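Local atomic coordinates of acyl-CoA dehydrogenase (Geobacillus kaustophilus, PDB entry 2PG0), a protein that probably oxidises acyl chains carried as thioesters, using bound FAD to introduce a double bond between the alpha and beta carbons. Residues D96-Y101 / T125-T130; G121-A126 / H166-V171; R185-L190 / K236-L241. One frame throughout, in Å; residues are numbered along the deposited sequence.

Contact 1 (D96-Y101 / T125-T130). With FAD (flavin-adenine dinucleotide), chain C.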
loop_
_atom_site.group_PDB
_atom_site.type_symbol
_atom_site.label_atom_id
_atom_site.label_comp_id
_atom_site.label_asym_id
_atom_site.label_seq_id
_atom_site.Cartn_x
_atom_site.Cartn_y
_atom_site.Cartn_z
ATOM N N ASP A 96 27.996 -12.772 16.570
ATOM C CA ASP A 96 28.198 -11.620 15.699
ATOM C C ASP A 96 27.770 -10.277 16.279
ATOM O O ASP A 96 28.040 -9.233 15.688
ATOM C CB ASP A 96 27.515 -11.882 14.351
ATOM C CG ASP A 96 28.043 -13.141 13.680
ATOM O OD1 ASP A 96 29.286 -13.251 13.525
ATOM O OD2 ASP A 96 27.220 -14.020 13.338
ATOM N N ILE A 97 27.116 -10.308 17.433
ATOM C CA ILE A 97 26.701 -9.076 18.090
ATOM C C ILE A 97 27.478 -8.828 19.379
ATOM O O ILE A 97 28.088 -7.769 19.529
ATOM C CB ILE A 97 25.161 -9.019 18.290
ATOM C CG1 ILE A 97 24.471 -8.947 16.915
ATOM C CG2 ILE A 97 24.751 -7.818 19.189
ATOM C CD1 ILE A 97 23.031 -9.400 16.900
ATOM N N VAL A 98 27.498 -9.801 20.289
ATOM C CA VAL A 98 28.060 -9.558 21.621
ATOM C C VAL A 98 29.563 -9.804 21.698
ATOM O O VAL A 98 30.318 -8.916 22.081
ATOM C CB VAL A 98 27.350 -10.359 22.745
ATOM C CG1 VAL A 98 27.885 -9.928 24.103
ATOM C CG2 VAL A 98 25.847 -10.162 22.696
ATOM N N THR A 99 30.003 -11.007 21.337
ATOM C CA THR A 99 31.426 -11.336 21.475
ATOM C C THR A 99 32.373 -10.376 20.727
ATOM O O THR A 99 33.463 -10.115 21.226
ATOM C CB THR A 99 31.738 -12.821 21.158
ATOM O OG1 THR A 99 31.381 -13.113 19.806
ATOM C CG2 THR A 99 30.956 -13.725 22.080
ATOM N N PRO A 100 31.970 -9.841 19.543
ATOM C CA PRO A 100 32.795 -8.770 18.972
ATOM C C PRO A 100 33.111 -7.582 19.900
ATOM O O PRO A 100 34.153 -6.949 19.720
ATOM C CB PRO A 100 31.977 -8.307 17.764
ATOM C CG PRO A 100 31.278 -9.545 17.325
ATOM C CD PRO A 100 30.855 -10.182 18.630
ATOM N N TYR A 101 32.252 -7.279 20.871
ATOM C CA TYR A 101 32.576 -6.216 21.834
ATOM C C TYR A 101 33.825 -6.577 22.637
ATOM O O TYR A 101 34.694 -5.731 22.857
ATOM C CB TYR A 101 31.425 -5.953 22.805
ATOM C CG TYR A 101 30.286 -5.125 22.252
ATOM C CD1 TYR A 101 29.269 -5.715 21.510
ATOM C CD2 TYR A 101 30.210 -3.753 22.503
ATOM C CE1 TYR A 101 28.202 -4.963 21.017
ATOM C CE2 TYR A 101 29.154 -2.989 22.013
ATOM C CZ TYR A 101 28.151 -3.602 21.275
ATOM O OH TYR A 101 27.100 -2.862 20.788
ATOM N N THR A 125 26.866 -15.540 25.731
ATOM C CA THR A 125 26.825 -14.097 25.940
ATOM C C THR A 125 25.465 -13.467 25.649
ATOM O O THR A 125 24.645 -14.018 24.907
ATOM C CB THR A 125 27.907 -13.366 25.104
ATOM O OG1 THR A 125 27.693 -13.613 23.713
ATOM C CG2 THR A 125 29.314 -13.833 25.488
ATOM N N ALA A 126 25.262 -12.287 26.230
ATOM C CA ALA A 126 24.076 -11.471 25.991
ATOM C C ALA A 126 24.466 -10.005 26.093
ATOM O O ALA A 126 25.517 -9.665 26.642
ATOM C CB ALA A 126 23.001 -11.794 26.998
ATOM N N ILE A 127 23.624 -9.139 25.544
ATOM C CA ILE A 127 23.839 -7.702 25.665
ATOM C C ILE A 127 22.572 -7.039 26.214
ATOM O O ILE A 127 21.459 -7.341 25.758
ATOM C CB ILE A 127 24.341 -7.080 24.334
ATOM C CG1 ILE A 127 24.703 -5.602 24.531
ATOM C CG2 ILE A 127 23.339 -7.323 23.172
ATOM C CD1 ILE A 127 25.718 -5.078 23.536
ATOM N N ALA A 128 22.751 -6.175 27.216
ATOM C CA ALA A 128 21.625 -5.576 27.926
ATOM C C ALA A 128 21.679 -4.054 27.887
ATOM O O ALA A 128 22.448 -3.420 28.623
ATOM C CB ALA A 128 21.543 -6.091 29.367
ATOM N N MET A 129 20.858 -3.497 27.001
ATOM C CA MET A 129 20.746 -2.054 26.783
ATOM C C MET A 129 19.370 -1.621 27.313
ATOM O O MET A 129 19.266 -0.798 28.226
ATOM C CB MET A 129 20.825 -1.718 25.276
ATOM C CG MET A 129 22.148 -2.015 24.532
ATOM S SD MET A 129 22.024 -1.761 22.721
ATOM C CE MET A 129 22.015 -3.457 22.156
ATOM N N THR A 130 18.328 -2.229 26.748
ATOM C CA THR A 130 16.928 -1.841 26.960
ATOM C C THR A 130 16.449 -1.959 28.409
ATOM O O THR A 130 16.750 -2.934 29.105
ATOM C CB THR A 130 16.011 -2.668 26.023
ATOM O OG1 THR A 130 16.509 -2.562 24.683
ATOM C CG2 THR A 130 14.566 -2.169 26.062
HETATM P PA FAD C . 9.719 2.331 22.647
HETATM O O1A FAD C . 8.992 2.685 23.910
HETATM O O2A FAD C . 11.103 2.923 22.563
HETATM O O5B FAD C . 8.832 2.788 21.375
HETATM C C5B FAD C . 7.476 2.385 21.261
HETATM C C4B FAD C . 6.970 2.802 19.879
HETATM O O4B FAD C . 7.099 4.210 19.751
HETATM C C3B FAD C . 7.817 2.177 18.772
HETATM O O3B FAD C . 7.015 1.840 17.661
HETATM C C2B FAD C . 8.747 3.294 18.364
HETATM O O2B FAD C . 9.234 3.163 17.041
HETATM C C1B FAD C . 7.846 4.510 18.582
HETATM N N9A FAD C . 8.658 5.733 18.710
HETATM C C8A FAD C . 9.511 6.068 19.734
HETATM N N7A FAD C . 10.074 7.262 19.445
HETATM C C5A FAD C . 9.593 7.690 18.256
HETATM C C6A FAD C . 9.833 8.833 17.503
HETATM N N6A FAD C . 10.778 9.698 17.884
HETATM N N1A FAD C . 9.185 8.995 16.295
HETATM C C2A FAD C . 8.298 8.040 15.831
HETATM N N3A FAD C . 8.051 6.908 16.589
HETATM C C4A FAD C . 8.698 6.736 17.780
HETATM N N1 FAD C . 17.166 -5.136 23.960
HETATM C C2 FAD C . 18.478 -5.321 24.361
HETATM O O2 FAD C . 19.114 -4.370 24.822
HETATM N N3 FAD C . 19.068 -6.574 24.258
HETATM C C4 FAD C . 18.347 -7.640 23.757
HETATM O O4 FAD C . 18.876 -8.751 23.681
HETATM C C4X FAD C . 17.026 -7.450 23.339
HETATM N N5 FAD C . 16.292 -8.510 22.830
HETATM C C5X FAD C . 14.975 -8.338 22.444
HETATM C C6 FAD C . 14.262 -9.428 21.961
HETATM C C7 FAD C . 12.938 -9.266 21.562
HETATM C C7M FAD C . 12.214 -10.473 21.036
HETATM C C8 FAD C . 12.328 -8.000 21.655
HETATM C C8M FAD C . 10.904 -7.751 21.244
HETATM C C9 FAD C . 13.044 -6.916 22.146
HETATM C C9A FAD C . 14.377 -7.073 22.540
HETATM N N10 FAD C . 15.117 -5.992 23.026
HETATM C C10 FAD C . 16.431 -6.187 23.444
HETATM C "C1'" FAD C . 14.544 -4.592 23.073
HETATM C "C2'" FAD C . 14.269 -3.916 21.718
HETATM O "O2'" FAD C . 15.437 -3.446 21.077
HETATM C "C3'" FAD C . 13.325 -2.749 21.989
HETATM O "O3'" FAD C . 12.043 -3.306 22.187
HETATM C "C4'" FAD C . 13.276 -1.690 20.877
HETATM O "O4'" FAD C . 14.491 -0.970 20.777
HETATM C "C5'" FAD C . 12.134 -0.694 21.084
HETATM O "O5'" FAD C . 12.162 -0.153 22.392
HETATM P P FAD C . 10.824 -0.194 23.280
HETATM O O1P FAD C . 10.265 -1.593 23.321
HETATM O O2P FAD C . 11.111 0.341 24.656
HETATM O O3P FAD C . 9.757 0.728 22.488
#
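The I127 methyl CD1 comes up to the CE1 and CZ atoms of the Y101 ring, 3.5 Å from CE1, the two side chains crossing at about a right angle. At the edge of the same ring, in its plane, lie the carbonyl oxygens of I97 and V98, suitable neighbours for polarised ring C-H groups. The other flat group, the flavin, is held along its pyrimidine side by backbone. FAD N3 donates to I127 O (2.9 Å). FAD O2 accepts a bond of 2.9 Å from M129 N. A second bond to FAD O2, of 3.0 Å, comes from T130 N and is nearly straight at 171°. T130 adds its side chain, OG1 donating to flavin N1 at 2.8 Å. Threonine suits this place because one residue offers two donors.

I127 therefore serves both sides: its carbonyl accepts from the flavin and its side chain packs on the helix. With CG1 anti to the backbone N (chi1 -174°), its CD1 is carried up to the tyrosine. V98 fills the angle between helix and strand, its CG2 3.8 Å from I127 CB and its CG1 3.5 Å from A126 O; a compact branched residue covers several strand residues at once. T125 slides past V98 in the opposite direction, its OG1 3.4 Å from V98 CB and bonded to H94, so that this buried hydroxyl is satisfied from the preceding helical turn.

The 96-101 part of helix 89-105 crosses strand 125-128 at 90°, joining the N-terminal helical domain to the beta domain. Strand 169-175 continues the same surface, V171 touching V98, whereas A126 and A128 pack against I161 of strand 151-161. Helix 237-273 closes the tyrosine side with L241 and K244.

Contact 2 (G121-A126 / H166-V171)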
loop_
_atom_site.group_PDB
_atom_site.type_symbol
_atom_site.label_atom_id
_atom_site.label_comp_id
_atom_site.label_asym_id
_atom_site.label_seq_id
_atom_site.Cartn_x
_atom_site.Cartn_y
_atom_site.Cartn_z
ATOM N N GLY A 121 31.447 -22.465 23.709
ATOM C CA GLY A 121 30.073 -22.399 24.203
ATOM C C GLY A 121 29.941 -22.618 25.699
ATOM O O GLY A 121 28.829 -22.731 26.216
ATOM N N GLU A 122 31.075 -22.684 26.395
ATOM C CA GLU A 122 31.094 -22.792 27.860
ATOM C C GLU A 122 30.582 -21.500 28.493
ATOM O O GLU A 122 29.993 -21.512 29.580
ATOM C CB GLU A 122 32.504 -23.111 28.369
ATOM C CG GLU A 122 32.598 -23.278 29.888
ATOM C CD GLU A 122 33.927 -23.861 30.370
ATOM O OE1 GLU A 122 34.758 -24.300 29.539
ATOM O OE2 GLU A 122 34.134 -23.884 31.604
ATOM N N LEU A 123 30.826 -20.390 27.805
ATOM C CA LEU A 123 30.224 -19.122 28.157
ATOM C C LEU A 123 29.329 -18.667 27.010
ATOM O O LEU A 123 29.760 -18.596 25.860
ATOM C CB LEU A 123 31.291 -18.073 28.472
ATOM C CG LEU A 123 32.214 -18.332 29.670
ATOM C CD1 LEU A 123 33.256 -17.219 29.768
ATOM C CD2 LEU A 123 31.434 -18.461 30.973
ATOM N N ILE A 124 28.067 -18.409 27.344
ATOM C CA ILE A 124 27.093 -17.868 26.409
ATOM C C ILE A 124 26.941 -16.389 26.752
ATOM O O ILE A 124 26.904 -16.032 27.924
ATOM C CB ILE A 124 25.746 -18.627 26.522
ATOM C CG1 ILE A 124 25.941 -20.091 26.086
ATOM C CG2 ILE A 124 24.633 -17.941 25.702
ATOM C CD1 ILE A 124 24.706 -20.956 26.237
ATOM N N THR A 125 26.866 -15.540 25.731
ATOM C CA THR A 125 26.825 -14.097 25.940
ATOM C C THR A 125 25.465 -13.467 25.649
ATOM O O THR A 125 24.645 -14.018 24.907
ATOM C CB THR A 125 27.907 -13.366 25.104
ATOM O OG1 THR A 125 27.693 -13.613 23.713
ATOM C CG2 THR A 125 29.314 -13.833 25.488
ATOM N N ALA A 126 25.262 -12.287 26.230
ATOM C CA ALA A 126 24.076 -11.471 25.991
ATOM C C ALA A 126 24.466 -10.005 26.093
ATOM O O ALA A 126 25.517 -9.665 26.642
ATOM C CB ALA A 126 23.001 -11.794 26.998
ATOM N N HIS A 166 20.214 -18.316 29.646
ATOM C CA HIS A 166 21.474 -19.045 29.440
ATOM C C HIS A 166 22.739 -18.221 29.670
ATOM O O HIS A 166 23.775 -18.774 30.043
ATOM C CB HIS A 166 21.544 -19.654 28.032
ATOM C CG HIS A 166 20.827 -20.958 27.887
ATOM N ND1 HIS A 166 20.712 -21.870 28.917
ATOM C CD2 HIS A 166 20.214 -21.519 26.817
ATOM C CE1 HIS A 166 20.038 -22.925 28.491
ATOM N NE2 HIS A 166 19.730 -22.738 27.219
ATOM N N ALA A 167 22.663 -16.909 29.435
ATOM C CA ALA A 167 23.864 -16.074 29.383
ATOM C C ALA A 167 24.697 -16.119 30.664
ATOM O O ALA A 167 24.178 -15.949 31.773
ATOM C CB ALA A 167 23.513 -14.635 29.020
ATOM N N ASP A 168 25.990 -16.364 30.483
ATOM C CA ASP A 168 26.969 -16.427 31.567
ATOM C C ASP A 168 27.779 -15.141 31.646
ATOM O O ASP A 168 28.383 -14.837 32.684
ATOM C CB ASP A 168 27.917 -17.602 31.327
ATOM C CG ASP A 168 27.180 -18.892 31.051
ATOM O OD1 ASP A 168 26.569 -19.438 31.994
ATOM O OD2 ASP A 168 27.208 -19.355 29.886
ATOM N N LEU A 169 27.817 -14.416 30.532
ATOM C CA LEU A 169 28.484 -13.126 30.418
ATOM C C LEU A 169 27.489 -12.146 29.812
ATOM O O LEU A 169 26.998 -12.373 28.712
ATOM C CB LEU A 169 29.694 -13.215 29.483
ATOM C CG LEU A 169 30.969 -13.959 29.877
ATOM C CD1 LEU A 169 32.022 -13.688 28.813
ATOM C CD2 LEU A 169 31.481 -13.524 31.247
ATOM N N ILE A 170 27.188 -11.064 30.519
ATOM C CA ILE A 170 26.245 -10.080 29.988
ATOM C C ILE A 170 26.938 -8.721 29.861
ATOM O O ILE A 170 27.435 -8.180 30.847
ATOM C CB ILE A 170 24.940 -9.988 30.846
ATOM C CG1 ILE A 170 24.279 -11.364 31.027
ATOM C CG2 ILE A 170 23.937 -9.027 30.210
ATOM C CD1 ILE A 170 24.786 -12.160 32.244
ATOM N N VAL A 171 26.999 -8.195 28.640
ATOM C CA VAL A 171 27.500 -6.836 28.419
ATOM C C VAL A 171 26.384 -5.843 28.786
ATOM O O VAL A 171 25.359 -5.765 28.103
ATOM C CB VAL A 171 27.993 -6.626 26.973
ATOM C CG1 VAL A 171 28.444 -5.176 26.760
ATOM C CG2 VAL A 171 29.136 -7.609 26.635
#
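I124 O is gripped by two backbone donors, D168 N at 2.7 Å and L169 N at 3.2 Å, each tilted 20° from the carbonyl plane. D168 also returns a bond: with CG lying beside its own backbone N (chi1 -51°), its carboxylate swings back so that OD2 takes I124 N at 2.8 Å through the anti lone pair. The carboxylate has further mates in R44 and R194, which make salt bridges to OD2 and OD1. Replacing this residue by alanine removes the carboxylate and is likely to leave I124 N without its acceptor and the arginines without this shared counter-charge.

Beyond D168 the chains run as parallel strands of the mixed sheet of the middle domain. A126 uses the pattern of a parallel pair, its N bonding to L169 O (3.0 Å) and its O accepting from V171 N (2.9 Å), astride I170. T125 and L169 share one face of the sheet, A126 and I170 the other. The small A126 lets its CB meet A167 CB at 3.5 Å. L123 bridges two neighbours, CD2 lying 3.6 Å from D168 CB and CD1 3.9 Å from L169 CD1, and it also touches W114 of helix 108-120.

Contact 3 (R185-L190 / K236-L241)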
loop_
_atom_site.group_PDB
_atom_site.type_symbol
_atom_site.label_atom_id
_atom_site.label_comp_id
_atom_site.label_asym_id
_atom_site.label_seq_id
_atom_site.Cartn_x
_atom_site.Cartn_y
_atom_site.Cartn_z
ATOM N N ARG A 185 27.167 10.700 27.610
ATOM C CA ARG A 185 28.578 10.695 28.014
ATOM C C ARG A 185 28.793 10.072 29.391
ATOM O O ARG A 185 29.933 9.923 29.841
ATOM C CB ARG A 185 29.163 12.110 27.985
ATOM C CG ARG A 185 29.499 12.624 26.596
ATOM C CD ARG A 185 30.366 13.878 26.684
ATOM N NE ARG A 185 30.484 14.563 25.394
ATOM C CZ ARG A 185 31.058 15.755 25.221
ATOM N NH1 ARG A 185 31.575 16.415 26.254
ATOM N NH2 ARG A 185 31.115 16.290 24.007
ATOM N N GLY A 186 27.699 9.713 30.055
ATOM C CA GLY A 186 27.768 9.034 31.342
ATOM C C GLY A 186 27.581 7.529 31.253
ATOM O O GLY A 186 27.490 6.856 32.279
ATOM N N ILE A 187 27.526 7.005 30.028
ATOM C CA ILE A 187 27.281 5.578 29.797
ATOM C C ILE A 187 28.580 4.787 29.617
ATOM O O ILE A 187 29.504 5.223 28.927
ATOM C CB ILE A 187 26.333 5.329 28.589
ATOM C CG1 ILE A 187 24.969 5.985 28.821
ATOM C CG2 ILE A 187 26.153 3.827 28.335
ATOM C CD1 ILE A 187 24.047 5.972 27.592
ATOM N N SER A 188 28.622 3.616 30.247
ATOM C CA SER A 188 29.751 2.703 30.161
ATOM C C SER A 188 29.254 1.291 29.922
ATOM O O SER A 188 28.104 0.975 30.229
ATOM C CB SER A 188 30.551 2.737 31.460
ATOM O OG SER A 188 31.088 4.028 31.684
ATOM N N LEU A 189 30.122 0.446 29.378
ATOM C CA LEU A 189 29.815 -0.974 29.230
ATOM C C LEU A 189 30.537 -1.775 30.305
ATOM O O LEU A 189 31.740 -1.636 30.492
ATOM C CB LEU A 189 30.160 -1.482 27.824
ATOM C CG LEU A 189 29.470 -0.774 26.649
ATOM C CD1 LEU A 189 29.814 -1.455 25.329
ATOM C CD2 LEU A 189 27.951 -0.685 26.844
ATOM N N LEU A 190 29.779 -2.598 31.018
ATOM C CA LEU A 190 30.309 -3.392 32.112
ATOM C C LEU A 190 29.896 -4.853 31.923
ATOM O O LEU A 190 28.716 -5.152 31.746
ATOM C CB LEU A 190 29.787 -2.829 33.440
ATOM C CG LEU A 190 30.242 -3.386 34.789
ATOM C CD1 LEU A 190 31.743 -3.205 34.998
ATOM C CD2 LEU A 190 29.473 -2.698 35.898
ATOM N N LYS A 236 32.477 6.177 27.480
ATOM C CA LYS A 236 32.556 5.971 26.028
ATOM C C LYS A 236 31.619 4.856 25.557
ATOM O O LYS A 236 31.608 4.508 24.372
ATOM C CB LYS A 236 33.993 5.673 25.578
ATOM C CG LYS A 236 35.042 6.702 26.009
ATOM C CD LYS A 236 34.844 8.055 25.342
ATOM C CE LYS A 236 35.923 9.043 25.774
ATOM N NZ LYS A 236 35.640 10.412 25.240
ATOM N N GLY A 237 30.837 4.312 26.488
ATOM C CA GLY A 237 29.935 3.194 26.205
ATOM C C GLY A 237 28.992 3.423 25.039
ATOM O O GLY A 237 28.761 2.516 24.234
ATOM N N PHE A 238 28.453 4.641 24.940
ATOM C CA PHE A 238 27.516 4.997 23.866
ATOM C C PHE A 238 28.175 4.898 22.494
ATOM O O PHE A 238 27.538 4.470 21.524
ATOM C CB PHE A 238 26.948 6.407 24.083
ATOM C CG PHE A 238 25.655 6.674 23.345
ATOM C CD1 PHE A 238 24.448 6.147 23.811
ATOM C CD2 PHE A 238 25.643 7.473 22.201
ATOM C CE1 PHE A 238 23.249 6.405 23.139
ATOM C CE2 PHE A 238 24.455 7.734 21.521
ATOM C CZ PHE A 238 23.255 7.203 21.990
ATOM N N TYR A 239 29.449 5.285 22.425
ATOM C CA TYR A 239 30.220 5.235 21.184
ATOM C C TYR A 239 30.469 3.809 20.705
ATOM O O TYR A 239 30.373 3.538 19.511
ATOM C CB TYR A 239 31.542 6.000 21.323
ATOM C CG TYR A 239 31.334 7.455 21.687
ATOM C CD1 TYR A 239 30.834 8.362 20.751
ATOM C CD2 TYR A 239 31.605 7.916 22.974
ATOM C CE1 TYR A 239 30.621 9.700 21.082
ATOM C CE2 TYR A 239 31.397 9.257 23.318
ATOM C CZ TYR A 239 30.906 10.139 22.365
ATOM O OH TYR A 239 30.693 11.459 22.693
ATOM N N TYR A 240 30.781 2.907 21.633
ATOM C CA TYR A 240 30.944 1.491 21.296
ATOM C C TYR A 240 29.651 0.912 20.731
ATOM O O TYR A 240 29.671 0.195 19.731
ATOM C CB TYR A 240 31.387 0.677 22.520
ATOM C CG TYR A 240 32.633 1.195 23.210
ATOM C CD1 TYR A 240 33.728 1.661 22.477
ATOM C CD2 TYR A 240 32.722 1.203 24.598
ATOM C CE1 TYR A 240 34.871 2.134 23.113
ATOM C CE2 TYR A 240 33.859 1.677 25.245
ATOM C CZ TYR A 240 34.927 2.139 24.497
ATOM O OH TYR A 240 36.050 2.604 25.138
ATOM N N LEU A 241 28.537 1.227 21.386
ATOM C CA LEU A 241 27.216 0.771 20.953
ATOM C C LEU A 241 26.868 1.252 19.546
ATOM O O LEU A 241 26.478 0.449 18.695
ATOM C CB LEU A 241 26.133 1.195 21.954
ATOM C CG LEU A 241 26.213 0.617 23.375
ATOM C CD1 LEU A 241 25.225 1.319 24.296
ATOM C CD2 LEU A 241 25.984 -0.898 23.400
#
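I187 O and G237 N form the one hydrogen bond between the segments, at 2.9 Å. It is bent, with 138° at the hydrogen, and the donor stands above the carbonyl plane, 39° out of it. The bond still makes use of an N-H in the first turn of a helix, where no earlier turn supplies an acceptor.

Close backbone approach is the second element. G237 CA lies 4.0 Å from S188 CA, and a side chain at this position would run into both S188 CA and I187 O; glycine is thus the residue that lets the helix start so near the strand. S188 turns its CB away from the helix, its OG bonded to T176 and G235.

In the acyl-CoA dehydrogenase fold the beta domain is flanked by helical domains, and here strand 187-193 of the former receives the beginning of helix 237-273, the first helix of the C-terminal domain.

Apolar contacts flank the glycine. L189 divides its branches: CD1 sits 3.9 Å from Y240 CB, at the ring edge and near its plane, while CD2 reaches L241 CD2 at 4.0 Å. A leucine, forked at its end, can serve both helix residues. One face of the Y240 ring carries K236 O, and its hydroxyl is bonded to E233 N. I187 meets F238, CD1 to CD1, at 3.8 Å.

At the exposed margin lies a looser polar approach. The extended R185 brings NE to 4.1 Å from Y239 OH, too far for a hydrogen bond, with guanidinium and ring planes 40° apart.

How the contacts relate
Contacts 1 and 2 are neighbours, their centres about 9 Å apart; they share T125 and A126, and strand 125-128 serves both. Contact 3 lies about 13 Å from the centre of contact 1 and 20 Å from that of contact 2. All reach one mixed sheet, in which strands 125-128, 169-175 and 187-193 stand side by side. Along the chain, contact 3 opens only after both others have closed. Y101 OH packs on L241 CD2 at 3.5 Å, linking contacts 1 and 3. Helix 89-105 of the N-terminal domain and the first C-terminal helix are thereby docked on the beta domain, whose strand 125-128 leads straight to the flavin.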